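Local atomic coordinates of COMB10 (Helicobacter pylori, PDB entry 2BHV), a protein that probably serves as a VirB10-like core subunit, with a periplasmic domain, of the Com type IV secretion system. Residues Asp45-Ala50 and Arg221-Pro226; Ile105-Ile110 and Leu152-Asn157; Ala66-Asp71 and Ser86-Tyr91; Arg40-Asp45 and Ser70-His75. All blocks are in the same frame, centred on the assembly; numbering follows the deposited sequence.

Overall arrangement
Four contacts here illustrate how a barrel-like sheet is built from strands both near and far in sequence. Interaction 1 pairs 45-50 with 221-226, and interaction 3 continues the same sheet through 66-71 and 86-91, their centres about 9 Å apart; P49 and E69 join them through the backbone, R221 and E69 through a salt bridge. Interaction 2, whose centre lies about 7 Å from that of interaction 1, crosses the interior from 105-110 to 152-157, which holds strand 152-156, the neighbour of 221-226. Interaction 4 lies farther out, about 15 Å from interaction 2 and about 11 Å from interaction 1 between centres, and shares D45 with interaction 1 and S70 and D71 with interaction 3.

Interaction 1. Residues Asp45-Ala50 and Arg221-Pro226; sequences DKMIPA and RVFISP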
loop_
_atom_site.group_PDB
_atom_site.type_symbol
_atom_site.label_atom_id
_atom_site.label_comp_id
_atom_site.label_asym_id
_atom_site.label_seq_id
_atom_site.Cartn_x
_atom_site.Cartn_y
_atom_site.Cartn_z
ATOM N N ASP A 45 -29.946 9.708 12.352
ATOM C CA ASP A 45 -29.563 8.307 12.224
ATOM C C ASP A 45 -30.726 7.335 11.986
ATOM O O ASP A 45 -30.612 6.136 12.286
ATOM C CB ASP A 45 -28.719 7.856 13.416
ATOM C CG ASP A 45 -27.613 8.835 13.744
ATOM O OD1 ASP A 45 -26.724 9.041 12.884
ATOM O OD2 ASP A 45 -27.633 9.397 14.861
ATOM N N LYS A 46 -31.839 7.835 11.451
ATOM C CA LYS A 46 -32.776 6.939 10.801
ATOM C C LYS A 46 -31.989 6.340 9.647
ATOM O O LYS A 46 -31.127 7.006 9.065
ATOM C CB LYS A 46 -33.993 7.690 10.271
ATOM C CG LYS A 46 -35.339 7.036 10.620
ATOM C CD LYS A 46 -35.746 5.937 9.638
ATOM C CE LYS A 46 -36.854 5.058 10.216
ATOM N NZ LYS A 46 -38.060 5.846 10.608
ATOM N N MET A 47 -32.253 5.078 9.336
ATOM C CA MET A 47 -31.569 4.435 8.239
ATOM C C MET A 47 -32.545 4.359 7.101
ATOM O O MET A 47 -33.468 3.553 7.142
ATOM C CB MET A 47 -31.119 3.030 8.631
ATOM C CG MET A 47 -30.225 2.947 9.836
ATOM S SD MET A 47 -28.531 3.373 9.440
ATOM C CE MET A 47 -28.465 5.046 10.036
ATOM N N ILE A 48 -32.365 5.215 6.099
ATOM C CA ILE A 48 -33.191 5.176 4.897
ATOM C C ILE A 48 -32.551 4.234 3.877
ATOM O O ILE A 48 -31.559 4.580 3.240
ATOM C CB ILE A 48 -33.343 6.565 4.279
ATOM C CG1 ILE A 48 -33.914 7.547 5.289
ATOM C CG2 ILE A 48 -34.207 6.505 3.037
ATOM C CD1 ILE A 48 -33.610 8.973 4.957
ATOM N N PRO A 49 -33.114 3.033 3.726
ATOM C CA PRO A 49 -32.516 2.080 2.812
ATOM C C PRO A 49 -32.797 2.446 1.352
ATOM O O PRO A 49 -33.922 2.790 0.992
ATOM C CB PRO A 49 -33.195 0.776 3.189
ATOM C CG PRO A 49 -34.514 1.195 3.706
ATOM C CD PRO A 49 -34.328 2.507 4.362
ATOM N N ALA A 50 -31.765 2.386 0.527
ATOM C CA ALA A 50 -31.894 2.711 -0.879
ATOM C C ALA A 50 -30.915 1.879 -1.690
ATOM O O ALA A 50 -29.924 1.370 -1.162
ATOM C CB ALA A 50 -31.661 4.195 -1.112
ATOM N N ARG A 221 -26.495 -1.555 -2.566
ATOM C CA ARG A 221 -27.481 -1.272 -1.548
ATOM C C ARG A 221 -26.875 -0.408 -0.455
ATOM O O ARG A 221 -25.762 -0.645 0.004
ATOM C CB ARG A 221 -27.965 -2.581 -0.959
ATOM C CG ARG A 221 -29.466 -2.673 -0.764
ATOM C CD ARG A 221 -30.108 -3.194 -2.002
ATOM N NE ARG A 221 -31.473 -3.659 -1.781
ATOM C CZ ARG A 221 -31.914 -4.879 -2.098
ATOM N NH1 ARG A 221 -31.100 -5.781 -2.643
ATOM N NH2 ARG A 221 -33.177 -5.203 -1.873
ATOM N N VAL A 222 -27.633 0.582 -0.011
ATOM C CA VAL A 222 -27.093 1.653 0.807
ATOM C C VAL A 222 -28.081 2.100 1.911
ATOM O O VAL A 222 -29.287 1.974 1.739
ATOM C CB VAL A 222 -26.699 2.812 -0.137
ATOM C CG1 VAL A 222 -27.331 4.131 0.263
ATOM C CG2 VAL A 222 -25.186 2.897 -0.287
ATOM N N PHE A 223 -27.571 2.587 3.040
ATOM C CA PHE A 223 -28.397 3.340 3.982
ATOM C C PHE A 223 -28.040 4.807 3.880
ATOM O O PHE A 223 -26.872 5.175 4.016
ATOM C CB PHE A 223 -28.178 2.895 5.435
ATOM C CG PHE A 223 -28.680 1.533 5.727
ATOM C CD1 PHE A 223 -30.033 1.266 5.721
ATOM C CD2 PHE A 223 -27.803 0.510 6.017
ATOM C CE1 PHE A 223 -30.502 0.002 5.985
ATOM C CE2 PHE A 223 -28.274 -0.765 6.281
ATOM C CZ PHE A 223 -29.623 -1.018 6.259
ATOM N N ILE A 224 -29.040 5.644 3.636
ATOM C CA ILE A 224 -28.856 7.077 3.743
ATOM C C ILE A 224 -29.312 7.514 5.134
ATOM O O ILE A 224 -30.440 7.237 5.532
ATOM C CB ILE A 224 -29.611 7.823 2.652
ATOM C CG1 ILE A 224 -29.059 7.433 1.281
ATOM C CG2 ILE A 224 -29.511 9.335 2.865
ATOM C CD1 ILE A 224 -29.851 7.940 0.096
ATOM N N SER A 225 -28.418 8.177 5.870
ATOM C CA SER A 225 -28.642 8.497 7.268
ATOM C C SER A 225 -28.464 9.989 7.571
ATOM O O SER A 225 -27.400 10.556 7.348
ATOM C CB SER A 225 -27.702 7.673 8.129
ATOM O OG SER A 225 -27.837 8.017 9.497
ATOM N N PRO A 226 -29.507 10.629 8.094
ATOM C CA PRO A 226 -29.404 12.026 8.466
ATOM C C PRO A 226 -28.463 12.208 9.640
ATOM O O PRO A 226 -28.511 11.441 10.605
ATOM C CB PRO A 226 -30.828 12.377 8.890
ATOM C CG PRO A 226 -31.677 11.309 8.327
ATOM C CD PRO A 226 -30.843 10.094 8.369
#
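M47 and F223 cross at about a right angle, the thioether lying obliquely over the phenyl ring in a Met-aromatic contact. The sulfur SD of M47 is 4.7 Å from the ring centroid of F223. M47 has its CG beside the backbone N (chi1 -57°) and then bends at chi2 and chi3, a course that brings the sulfur back to the ring and carries the methyl CE on to CB and OG of S225. Closer to the backbone, CB of M47 meets CD1 of F223 at 3.6 Å. P49 approaches the same CD1-CE1 part of the ring obliquely, its CB 4.0 Å from CE1 of F223.

P49 and F223 belong to an antiparallel strand pair of the barrel-like mixed sheet of this VirB10-family periplasmic domain, with M47 just ahead of its first strand; in the sheet 221-226 runs between 48-52 and 152-156. P49 and F223 form a non-hydrogen-bonded pair, flanked by the hydrogen-bonded pairs I48-I224 and A50-V222. The proline, which has no N-H to offer, thus sits where the ladder with 221-226 asks for none. I48 and I224 exchange bonds in both directions; I224 N reaches I48 O at 2.8 Å with an N-H...O angle of 169°.

On the other sheet face, I48 and I224 approach through their branch points, CB to CB 4.3 Å, and CB of A50 adds a contact with CD1 of I224, also at 4.3 Å. V68 and A66 of the next strand pack against I48 and A50 respectively. Beyond the regular ladder, D45 N donates to P226 O at 2.8 Å, while S225 OG makes a weak bond to K46 O.

Interaction 2. Residues Ile105-Ile110 and Leu152-Asn157; sequences IVWSRI and LSTLTN
W107 and T154 meet across the interior of the barrel-like sheet, on strands that are not neighbours in it: the nearest CA atoms, of W107 and L152, are 6.7 Å apart, no backbone hydrogen bond joins the segments, and the one bond between them comes from side chains. The indole is the long arm. With CG beside the backbone N (chi1 -62°), its pyrrole edge is presented to strand 152-156, where T154 OG1 and L152 CB both lie near the ring plane. CB of L152 is 4.0 Å from CD1 of W107, the two side chains crossing at about a right angle.

I105, two residues before W107 on the same strand, supports the indole from one face: its CG2 lies 3.5 Å above the ring plane of W107, offset toward the rim. The other branch of I105 reaches over to T154, with CD1 of I105 4.0 Å from the methyl CG2 of T154. Farther along, S108 and R109 both face I89 in a classic beta bulge. W107 also packs on I224 and V88, and I196 of the second subunit covers both I105 and T154.

T154 holds its hydroxyl beside the backbone N (chi1 -47°), turned toward the indole nitrogen, so the hydroxyl gives the N-H of this buried tryptophan an acceptor. W107 NE1 donates to T154 OG1 at 2.9 Å, the oxygen standing 20° out of the ring plane.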
loop_
_atom_site.group_PDB
_atom_site.type_symbol
_atom_site.label_atom_id
_atom_site.label_comp_id
_atom_site.label_asym_id
_atom_site.label_seq_id
_atom_site.Cartn_x
_atom_site.Cartn_y
_atom_site.Cartn_z
ATOM N N ILE A 105 -20.479 12.037 -0.894
ATOM C CA ILE A 105 -21.750 12.145 -1.583
ATOM C C ILE A 105 -22.605 13.183 -0.863
ATOM O O ILE A 105 -22.893 13.046 0.318
ATOM C CB ILE A 105 -22.484 10.795 -1.635
ATOM C CG1 ILE A 105 -21.585 9.706 -2.219
ATOM C CG2 ILE A 105 -23.756 10.921 -2.444
ATOM C CD1 ILE A 105 -22.047 8.326 -1.918
ATOM N N VAL A 106 -22.982 14.236 -1.574
ATOM C CA VAL A 106 -23.955 15.187 -1.063
ATOM C C VAL A 106 -25.314 14.866 -1.650
ATOM O O VAL A 106 -25.542 15.060 -2.831
ATOM C CB VAL A 106 -23.585 16.632 -1.430
ATOM C CG1 VAL A 106 -24.551 17.623 -0.783
ATOM C CG2 VAL A 106 -22.183 16.931 -1.013
ATOM N N TRP A 107 -26.212 14.357 -0.827
ATOM C CA TRP A 107 -27.565 14.128 -1.277
ATOM C C TRP A 107 -28.310 15.460 -1.288
ATOM O O TRP A 107 -28.518 16.072 -0.241
ATOM C CB TRP A 107 -28.260 13.083 -0.399
ATOM C CG TRP A 107 -27.582 11.730 -0.448
ATOM C CD1 TRP A 107 -26.869 11.142 0.552
ATOM C CD2 TRP A 107 -27.551 10.809 -1.557
ATOM N NE1 TRP A 107 -26.392 9.914 0.145
ATOM C CE2 TRP A 107 -26.797 9.681 -1.141
ATOM C CE3 TRP A 107 -28.087 10.827 -2.860
ATOM C CZ2 TRP A 107 -26.567 8.579 -1.973
ATOM C CZ3 TRP A 107 -27.854 9.728 -3.689
ATOM C CH2 TRP A 107 -27.100 8.622 -3.239
ATOM N N SER A 108 -28.698 15.914 -2.477
ATOM C CA SER A 108 -29.208 17.270 -2.630
ATOM C C SER A 108 -30.726 17.351 -2.667
ATOM O O SER A 108 -31.300 18.242 -2.057
ATOM C CB SER A 108 -28.603 17.969 -3.849
ATOM O OG SER A 108 -29.177 17.490 -5.040
ATOM N N ARG A 109 -31.383 16.444 -3.389
ATOM C CA ARG A 109 -32.847 16.415 -3.349
ATOM C C ARG A 109 -33.485 15.049 -3.509
ATOM O O ARG A 109 -32.891 14.136 -4.080
ATOM C CB ARG A 109 -33.477 17.445 -4.295
ATOM C CG ARG A 109 -33.412 17.143 -5.779
ATOM C CD ARG A 109 -33.914 18.374 -6.583
ATOM N NE ARG A 109 -33.892 18.162 -8.034
ATOM C CZ ARG A 109 -32.781 18.122 -8.789
ATOM N NH1 ARG A 109 -31.564 18.277 -8.231
ATOM N NH2 ARG A 109 -32.882 17.920 -10.113
ATOM N N ILE A 110 -34.694 14.931 -2.964
ATOM C CA ILE A 110 -35.509 13.723 -3.045
ATOM C C ILE A 110 -36.755 14.037 -3.868
ATOM O O ILE A 110 -37.430 15.027 -3.607
ATOM C CB ILE A 110 -35.965 13.258 -1.652
ATOM C CG1 ILE A 110 -34.764 12.987 -0.740
ATOM C CG2 ILE A 110 -36.841 12.020 -1.752
ATOM C CD1 ILE A 110 -35.099 13.001 0.760
ATOM N N LEU A 152 -26.138 14.298 5.360
ATOM C CA LEU A 152 -26.614 12.919 5.242
ATOM C C LEU A 152 -25.431 12.007 4.962
ATOM O O LEU A 152 -24.680 12.220 4.014
ATOM C CB LEU A 152 -27.588 12.782 4.085
ATOM C CG LEU A 152 -29.006 13.351 3.993
ATOM C CD1 LEU A 152 -29.955 12.732 5.003
ATOM C CD2 LEU A 152 -29.020 14.872 4.019
ATOM N N SER A 153 -25.263 10.990 5.788
ATOM C CA SER A 153 -24.197 10.034 5.599
ATOM C C SER A 153 -24.680 8.948 4.672
ATOM O O SER A 153 -25.886 8.738 4.537
ATOM C CB SER A 153 -23.803 9.428 6.929
ATOM O OG SER A 153 -23.253 10.418 7.775
ATOM N N THR A 154 -23.735 8.249 4.036
ATOM C CA THR A 154 -24.056 7.132 3.159
ATOM C C THR A 154 -23.367 5.897 3.653
ATOM O O THR A 154 -22.161 5.802 3.592
ATOM C CB THR A 154 -23.635 7.422 1.726
ATOM O OG1 THR A 154 -24.080 8.736 1.376
ATOM C CG2 THR A 154 -24.227 6.418 0.787
ATOM N N LEU A 155 -24.165 4.951 4.141
ATOM C CA LEU A 155 -23.675 3.726 4.782
ATOM C C LEU A 155 -23.929 2.497 3.924
ATOM O O LEU A 155 -24.788 2.530 3.043
ATOM C CB LEU A 155 -24.355 3.560 6.133
ATOM C CG LEU A 155 -23.975 4.447 7.331
ATOM C CD1 LEU A 155 -23.225 5.728 6.994
ATOM C CD2 LEU A 155 -25.199 4.757 8.167
ATOM N N THR A 156 -23.197 1.412 4.187
ATOM C CA THR A 156 -23.351 0.178 3.413
ATOM C C THR A 156 -24.613 -0.532 3.764
ATOM O O THR A 156 -24.964 -0.661 4.956
ATOM C CB THR A 156 -22.330 -0.876 3.750
ATOM O OG1 THR A 156 -21.200 -0.283 4.374
ATOM C CG2 THR A 156 -21.950 -1.631 2.502
ATOM N N ASN A 157 -25.271 -1.045 2.730
ATOM C CA ASN A 157 -26.209 -2.121 2.920
ATOM C C ASN A 157 -25.909 -3.246 1.939
ATOM O O ASN A 157 -26.796 -3.997 1.552
ATOM C CB ASN A 157 -27.624 -1.612 2.773
ATOM C CG ASN A 157 -28.649 -2.600 3.269
ATOM O OD1 ASN A 157 -28.373 -3.436 4.119
ATOM N ND2 ASN A 157 -29.844 -2.504 2.732
#

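Interaction 3. Residues Ala66-Asp71 and Ser86-Tyr91; sequences AQVESD and SKVIGY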
loop_
_atom_site.group_PDB
_atom_site.type_symbol
_atom_site.label_atom_id
_atom_site.label_comp_id
_atom_site.label_asym_id
_atom_site.label_seq_id
_atom_site.Cartn_x
_atom_site.Cartn_y
_atom_site.Cartn_z
ATOM N N ALA A 66 -30.263 7.316 -6.358
ATOM C CA ALA A 66 -30.687 6.158 -5.585
ATOM C C ALA A 66 -32.216 6.110 -5.480
ATOM O O ALA A 66 -32.911 7.110 -5.695
ATOM C CB ALA A 66 -30.070 6.189 -4.226
ATOM N N GLN A 67 -32.738 4.938 -5.142
ATOM C CA GLN A 67 -34.159 4.779 -4.951
ATOM C C GLN A 67 -34.498 4.218 -3.580
ATOM O O GLN A 67 -33.986 3.197 -3.184
ATOM C CB GLN A 67 -34.721 3.884 -6.024
ATOM C CG GLN A 67 -36.205 3.973 -6.087
ATOM C CD GLN A 67 -36.786 3.059 -7.093
ATOM O OE1 GLN A 67 -37.452 2.099 -6.737
ATOM N NE2 GLN A 67 -36.551 3.347 -8.367
ATOM N N VAL A 68 -35.385 4.900 -2.866
ATOM C CA VAL A 68 -35.733 4.534 -1.496
ATOM C C VAL A 68 -36.541 3.243 -1.484
ATOM O O VAL A 68 -37.454 3.071 -2.286
ATOM C CB VAL A 68 -36.497 5.667 -0.787
ATOM C CG1 VAL A 68 -36.757 5.298 0.655
ATOM C CG2 VAL A 68 -35.703 6.949 -0.840
ATOM N N GLU A 69 -36.205 2.340 -0.569
ATOM C CA GLU A 69 -36.755 0.981 -0.608
ATOM C C GLU A 69 -38.031 0.751 0.191
ATOM O O GLU A 69 -38.680 -0.272 0.018
ATOM C CB GLU A 69 -35.693 -0.038 -0.214
ATOM C CG GLU A 69 -34.605 -0.163 -1.236
ATOM C CD GLU A 69 -33.655 -1.268 -0.923
ATOM O OE1 GLU A 69 -34.067 -2.436 -0.914
ATOM O OE2 GLU A 69 -32.472 -0.971 -0.685
ATOM N N SER A 70 -38.392 1.693 1.054
ATOM C CA SER A 70 -39.591 1.568 1.888
ATOM C C SER A 70 -40.004 2.914 2.452
ATOM O O SER A 70 -39.182 3.829 2.544
ATOM C CB SER A 70 -39.345 0.590 3.037
ATOM O OG SER A 70 -38.162 0.921 3.737
ATOM N N ASP A 71 -41.276 3.031 2.833
ATOM C CA ASP A 71 -41.798 4.269 3.401
ATOM C C ASP A 71 -41.009 4.713 4.626
ATOM O O ASP A 71 -40.678 3.901 5.489
ATOM C CB ASP A 71 -43.260 4.103 3.792
ATOM C CG ASP A 71 -44.174 3.978 2.603
ATOM O OD1 ASP A 71 -43.890 4.584 1.549
ATOM O OD2 ASP A 71 -45.195 3.272 2.732
ATOM N N SER A 86 -39.236 6.735 -3.897
ATOM C CA SER A 86 -38.669 8.066 -4.178
ATOM C C SER A 86 -37.249 7.967 -4.741
ATOM O O SER A 86 -36.460 7.090 -4.364
ATOM C CB SER A 86 -38.653 8.957 -2.944
ATOM O OG SER A 86 -39.814 8.802 -2.167
ATOM N N LYS A 87 -36.936 8.864 -5.659
ATOM C CA LYS A 87 -35.588 8.981 -6.153
ATOM C C LYS A 87 -34.832 9.948 -5.248
ATOM O O LYS A 87 -35.385 10.967 -4.837
ATOM C CB LYS A 87 -35.603 9.473 -7.598
ATOM C CG LYS A 87 -35.657 8.369 -8.662
ATOM C CD LYS A 87 -36.577 7.174 -8.297
ATOM C CE LYS A 87 -37.496 6.764 -9.467
ATOM N NZ LYS A 87 -36.816 6.676 -10.797
ATOM N N VAL A 88 -33.586 9.613 -4.913
ATOM C CA VAL A 88 -32.696 10.553 -4.223
ATOM C C VAL A 88 -31.584 10.941 -5.166
ATOM O O VAL A 88 -30.893 10.078 -5.709
ATOM C CB VAL A 88 -32.062 9.959 -2.938
ATOM C CG1 VAL A 88 -31.545 11.077 -2.042
ATOM C CG2 VAL A 88 -33.054 9.111 -2.171
ATOM N N ILE A 89 -31.415 12.235 -5.375
ATOM C CA ILE A 89 -30.389 12.711 -6.291
ATOM C C ILE A 89 -29.220 13.269 -5.498
ATOM O O ILE A 89 -29.395 14.138 -4.637
ATOM C CB ILE A 89 -30.945 13.756 -7.272
ATOM C CG1 ILE A 89 -32.080 13.148 -8.086
ATOM C CG2 ILE A 89 -29.860 14.261 -8.187
ATOM C CD1 ILE A 89 -32.989 14.170 -8.717
ATOM N N GLY A 90 -28.031 12.748 -5.789
ATOM C CA GLY A 90 -26.801 13.187 -5.143
ATOM C C GLY A 90 -25.676 13.516 -6.114
ATOM O O GLY A 90 -25.739 13.175 -7.294
ATOM N N TYR A 91 -24.644 14.187 -5.604
ATOM C CA TYR A 91 -23.461 14.500 -6.376
ATOM C C TYR A 91 -22.275 14.019 -5.594
ATOM O O TYR A 91 -22.221 14.191 -4.393
ATOM C CB TYR A 91 -23.381 15.998 -6.636
ATOM C CG TYR A 91 -24.574 16.501 -7.393
ATOM C CD1 TYR A 91 -24.625 16.426 -8.783
ATOM C CD2 TYR A 91 -25.674 17.025 -6.726
ATOM C CE1 TYR A 91 -25.744 16.873 -9.495
ATOM C CE2 TYR A 91 -26.798 17.474 -7.424
ATOM C CZ TYR A 91 -26.824 17.393 -8.801
ATOM O OH TYR A 91 -27.931 17.837 -9.466
#
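The flat carboxamide of Q67 has the aliphatic chain of K87 next to it, off the amide plane to one side and nearest the nitrogen end, with NE2 of Q67 3.7 Å from CE of K87. The two side chains lie side by side and point the same way from an antiparallel strand pair of the barrel-like sheet. The Q67 chain is extended, CG anti to the backbone N (chi1 -165°), whereas K87 bends at each of its outer torsions and so folds its methylenes round beside the amide.

Q67 and K87 form a non-hydrogen-bonded pair. The adjoining A66-V88 pair is hydrogen-bonded both ways: V88 N donates to A66 O at 2.7 Å, and A66 N to V88 O at 2.9 Å.

Away from Q67 and K87, the side-chain contact is made chiefly by A66, V68 and V88. V68 and V88 each turn the branch beside the backbone N toward the other, and their CG2 methyls approach to 3.7 Å; W107 and I48, from the strands on either side, pack against V88 and V68 respectively. Where strand 66-68 gives way to loop, S86 O accepts the N-H of V68 at 2.9 Å.

Interaction 4. Residues Arg40-Asp45 and Ser70-His75; sequences RTITAD and SDIFAH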
loop_
_atom_site.group_PDB
_atom_site.type_symbol
_atom_site.label_atom_id
_atom_site.label_comp_id
_atom_site.label_asym_id
_atom_site.label_seq_id
_atom_site.Cartn_x
_atom_site.Cartn_y
_atom_site.Cartn_z
ATOM N N ARG A 40 -43.569 15.724 11.735
ATOM C CA ARG A 40 -43.017 15.791 10.386
ATOM C C ARG A 40 -41.493 15.903 10.423
ATOM O O ARG A 40 -40.888 16.718 9.719
ATOM C CB ARG A 40 -43.656 16.937 9.591
ATOM C CG ARG A 40 -45.122 16.689 9.235
ATOM C CD ARG A 40 -45.690 17.777 8.347
ATOM N NE ARG A 40 -44.973 17.858 7.082
ATOM C CZ ARG A 40 -45.179 17.055 6.043
ATOM N NH1 ARG A 40 -46.096 16.102 6.106
ATOM N NH2 ARG A 40 -44.463 17.206 4.937
ATOM N N THR A 41 -40.883 15.056 11.240
ATOM C CA THR A 41 -39.445 15.061 11.412
ATOM C C THR A 41 -38.895 13.658 11.223
ATOM O O THR A 41 -39.535 12.675 11.598
ATOM C CB THR A 41 -39.058 15.581 12.814
ATOM O OG1 THR A 41 -39.621 16.882 13.007
ATOM C CG2 THR A 41 -37.547 15.663 12.970
ATOM N N ILE A 42 -37.712 13.572 10.628
ATOM C CA ILE A 42 -36.981 12.327 10.618
ATOM C C ILE A 42 -35.870 12.453 11.638
ATOM O O ILE A 42 -35.110 13.418 11.618
ATOM C CB ILE A 42 -36.421 12.008 9.230
ATOM C CG1 ILE A 42 -37.571 11.787 8.238
ATOM C CG2 ILE A 42 -35.517 10.774 9.283
ATOM C CD1 ILE A 42 -37.127 11.636 6.787
ATOM N N THR A 43 -35.798 11.490 12.547
ATOM C CA THR A 43 -34.790 11.497 13.590
ATOM C C THR A 43 -33.404 11.260 13.009
ATOM O O THR A 43 -33.229 10.448 12.088
ATOM C CB THR A 43 -35.074 10.402 14.614
ATOM O OG1 THR A 43 -36.396 10.585 15.139
ATOM C CG2 THR A 43 -34.031 10.409 15.764
ATOM N N ALA A 44 -32.423 11.968 13.554
ATOM C CA ALA A 44 -31.019 11.672 13.298
ATOM C C ALA A 44 -30.749 10.155 13.313
ATOM O O ALA A 44 -31.278 9.417 14.155
ATOM C CB ALA A 44 -30.128 12.392 14.307
ATOM N N ASP A 45 -29.946 9.708 12.352
ATOM C CA ASP A 45 -29.563 8.307 12.224
ATOM C C ASP A 45 -30.726 7.335 11.986
ATOM O O ASP A 45 -30.612 6.136 12.286
ATOM C CB ASP A 45 -28.719 7.856 13.416
ATOM C CG ASP A 45 -27.613 8.835 13.744
ATOM O OD1 ASP A 45 -26.724 9.041 12.884
ATOM O OD2 ASP A 45 -27.633 9.397 14.861
ATOM N N SER A 70 -38.392 1.693 1.054
ATOM C CA SER A 70 -39.591 1.568 1.888
ATOM C C SER A 70 -40.004 2.914 2.452
ATOM O O SER A 70 -39.182 3.829 2.544
ATOM C CB SER A 70 -39.345 0.590 3.037
ATOM O OG SER A 70 -38.162 0.921 3.737
ATOM N N ASP A 71 -41.276 3.031 2.833
ATOM C CA ASP A 71 -41.798 4.269 3.401
ATOM C C ASP A 71 -41.009 4.713 4.626
ATOM O O ASP A 71 -40.678 3.901 5.489
ATOM C CB ASP A 71 -43.260 4.103 3.792
ATOM C CG ASP A 71 -44.174 3.978 2.603
ATOM O OD1 ASP A 71 -43.890 4.584 1.549
ATOM O OD2 ASP A 71 -45.195 3.272 2.732
ATOM N N ILE A 72 -40.711 6.006 4.686
ATOM C CA ILE A 72 -40.043 6.578 5.837
ATOM C C ILE A 72 -41.035 7.438 6.624
ATOM O O ILE A 72 -41.519 8.447 6.135
ATOM C CB ILE A 72 -38.792 7.392 5.439
ATOM C CG1 ILE A 72 -37.945 6.613 4.428
ATOM C CG2 ILE A 72 -37.981 7.782 6.685
ATOM C CD1 ILE A 72 -37.466 5.261 4.906
ATOM N N PHE A 73 -41.334 7.005 7.843
ATOM C CA PHE A 73 -42.335 7.648 8.672
ATOM C C PHE A 73 -41.701 8.705 9.547
ATOM O O PHE A 73 -40.550 8.570 9.942
ATOM C CB PHE A 73 -43.032 6.611 9.556
ATOM C CG PHE A 73 -43.969 5.710 8.812
ATOM C CD1 PHE A 73 -45.271 6.123 8.533
ATOM C CD2 PHE A 73 -43.557 4.447 8.396
ATOM C CE1 PHE A 73 -46.152 5.294 7.850
ATOM C CE2 PHE A 73 -44.421 3.609 7.708
ATOM C CZ PHE A 73 -45.729 4.033 7.431
ATOM N N ALA A 74 -42.453 9.754 9.855
ATOM C CA ALA A 74 -42.002 10.761 10.813
ATOM C C ALA A 74 -41.911 10.162 12.210
ATOM O O ALA A 74 -42.702 9.297 12.576
ATOM C CB ALA A 74 -42.924 11.970 10.804
ATOM N N HIS A 75 -40.946 10.637 12.988
ATOM C CA HIS A 75 -40.659 10.094 14.322
ATOM C C HIS A 75 -41.899 9.845 15.176
ATOM O O HIS A 75 -41.935 8.904 15.976
ATOM C CB HIS A 75 -39.700 11.023 15.056
ATOM C CG HIS A 75 -39.420 10.615 16.468
ATOM N ND1 HIS A 75 -38.548 9.595 16.792
ATOM C CD2 HIS A 75 -39.887 11.101 17.643
ATOM C CE1 HIS A 75 -38.496 9.466 18.107
ATOM N NE2 HIS A 75 -39.300 10.367 18.648
#
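T41 and A74 lie level with one another, CA to CA 5.0 Å, where the two segments run nearly perpendicular, their directions 86° apart, so that the backbones touch at a crossing and form no continuing ladder. At that crossing H75 N donates to T41 O at 2.8 Å, with an N-H...O angle of 165°. The same carbonyl oxygen receives a CA-H contact from A74. CB of A74 lies against the backbone of R40 and T41, 3.8 Å from CA of R40.

Two side-chain pairs flank the bond. I42 and I72 cross at about a right angle and touch through one methyl each, CD1 of I42 to CG2 of I72 at 3.9 Å. I42 also packs on L81 and I82 of the partner strand of 72-73, and on P226. In the other pair, H75 carries its imidazole anti to the backbone N (chi1 176°), bringing the ring to T43. OG1 of T43 lies 2.9 Å from ND1 of H75, oblique to the ring.

The contact fastens the small two-stranded sheet 72-73/80-82 to strand 41-42, an outermost strand of the large sheet, which is joined to 229-231 by backbone bonding of I42 with I230. Chemically it is mixed: a directed backbone bond fixes where the segments cross, the buried isoleucines add apolar packing, and the polar T43-H75 pair lies toward solvent, with H75 exposed.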